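Local coordinates for protein papain-like protease (Human betacoronavirus 2c EMC/2012, PDB 4RNA) that is a papain-like cysteine protease of the MERS coronavirus that probably cleaves the viral polyprotein and removes ubiquitin from host proteins, at residues His137-Met140 / Lys141-Gly144. Residues are numbered along the deposited sequence; the frame is centred on the assembly and turned at random.
Sequences HAFM and KHKG
Phe139 and Lys143, one turn apart near the C-terminal end of helix 133-143, run side by side in the same direction. The closest side-chain approach is made by a methylene, not the amine: Lys143 CE lies 3.6 Å from Phe139 CZ and meets the ring obliquely. A first torsion with CG anti to the backbone N (chi1 -166°) swings the phenyl toward the next turn, while the lysine chain bends once, at chi2, then extends along the ring. Met140 adds its methyl, CE standing 3.9 Å from Lys143 CG, so the lysine stem has contacts with both side chains. Beside CD1 and CE1 of the phenyl, His142 crosses at an angle, its CD2 4.2 Å from Phe139 CD1. Phe150 of helix 148-158 stacks on Phe139 and also meets the His142 ring, and Phe130 packs edge-to-face against Phe139. The His137 imidazole meets the aliphatic part of Lys141, CE1 to CE at 4.0 Å. Beneath the side chains the backbone keeps its i to i+4 bonds; the last, from Gly144 N to Met140 O, measures 2.9 Å. The buried His142 imidazole has both nitrogens hydrogen-bonded, ND1 with Ser147 and NE2 with Asp123, which fixes its rotation, and Lys141 NZ forms a salt bridge with Asp149. Inside the helix side chains thus meet mainly through carbon, while the polar ends of Lys141 and His142 bind neighbouring parts of the fold.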
loop_
_atom_site.group_PDB
_atom_site.type_symbol
_atom_site.label_atom_id
_atom_site.label_comp_id
_atom_site.label_asym_id
_atom_site.label_seq_id
_atom_site.Cartn_x
_atom_site.Cartn_y
_atom_site.Cartn_z
ATOM N N HIS A 137 -2.521 20.143 1.626
ATOM C CA HIS A 137 -1.769 21.156 2.323
ATOM C C HIS A 137 -0.310 20.882 2.034
ATOM O O HIS A 137 0.456 21.787 1.689
ATOM C CB HIS A 137 -2.123 21.166 3.819
ATOM C CG HIS A 137 -1.335 22.164 4.608
ATOM N ND1 HIS A 137 -0.162 21.857 5.195
ATOM C CD2 HIS A 137 -1.554 23.517 4.855
ATOM C CE1 HIS A 137 0.337 22.951 5.815
ATOM N NE2 HIS A 137 -0.512 23.966 5.605
ATOM N N ALA A 138 0.102 19.622 2.083
ATOM C CA ALA A 138 1.560 19.363 1.811
ATOM C C ALA A 138 1.990 19.679 0.355
ATOM O O ALA A 138 3.225 19.946 0.084
ATOM C CB ALA A 138 1.906 17.887 2.114
ATOM N N PHE A 139 1.086 19.395 -0.575
ATOM C CA PHE A 139 1.245 19.642 -2.004
ATOM C C PHE A 139 1.494 21.156 -2.207
ATOM O O PHE A 139 2.450 21.532 -2.879
ATOM C CB PHE A 139 -0.026 19.282 -2.780
ATOM C CG PHE A 139 0.191 19.203 -4.269
ATOM C CD1 PHE A 139 1.433 18.768 -4.788
ATOM C CD2 PHE A 139 -0.826 19.539 -5.145
ATOM C CE1 PHE A 139 1.627 18.697 -6.187
ATOM C CE2 PHE A 139 -0.647 19.439 -6.542
ATOM C CZ PHE A 139 0.559 19.023 -7.055
ATOM N N MET A 140 0.624 22.005 -1.633
ATOM C CA MET A 140 0.886 23.495 -1.610
ATOM C C MET A 140 2.248 23.917 -1.045
ATOM O O MET A 140 2.939 24.752 -1.659
ATOM C CB MET A 140 -0.248 24.244 -0.924
ATOM C CG MET A 140 -1.586 23.921 -1.578
ATOM S SD MET A 140 -1.642 24.416 -3.344
ATOM C CE MET A 140 -1.099 23.041 -4.366
ATOM N N LYS A 141 2.661 23.317 0.083
ATOM C CA LYS A 141 3.964 23.620 0.675
ATOM C C LYS A 141 5.049 23.198 -0.297
ATOM O O LYS A 141 6.110 23.877 -0.402
ATOM C CB LYS A 141 4.197 22.896 2.027
ATOM C CG LYS A 141 3.377 23.405 3.187
ATOM C CD LYS A 141 4.203 23.264 4.443
ATOM C CE LYS A 141 4.067 21.882 5.033
ATOM N NZ LYS A 141 5.065 21.684 6.136
ATOM N N HIS A 142 4.845 22.026 -0.944
ATOM C CA HIS A 142 5.817 21.527 -1.908
ATOM C C HIS A 142 5.901 22.545 -3.048
ATOM O O HIS A 142 6.962 22.899 -3.493
ATOM C CB HIS A 142 5.409 20.102 -2.432
ATOM C CG HIS A 142 6.051 19.723 -3.782
ATOM N ND1 HIS A 142 7.359 19.381 -3.904
ATOM C CD2 HIS A 142 5.516 19.693 -5.078
ATOM C CE1 HIS A 142 7.647 19.140 -5.195
ATOM N NE2 HIS A 142 6.512 19.339 -5.916
ATOM N N LYS A 143 4.766 23.014 -3.529
ATOM C CA LYS A 143 4.781 23.983 -4.674
ATOM C C LYS A 143 5.534 25.250 -4.262
ATOM O O LYS A 143 6.195 25.874 -5.075
ATOM C CB LYS A 143 3.379 24.397 -5.103
ATOM C CG LYS A 143 2.524 23.349 -5.823
ATOM C CD LYS A 143 3.209 22.814 -7.071
ATOM C CE LYS A 143 2.199 22.135 -7.991
ATOM N NZ LYS A 143 2.871 21.731 -9.254
ATOM N N GLY A 144 5.380 25.633 -2.993
ATOM C CA GLY A 144 6.089 26.759 -2.386
ATOM C C GLY A 144 7.534 26.485 -2.056
ATOM O O GLY A 144 8.206 27.332 -1.487
#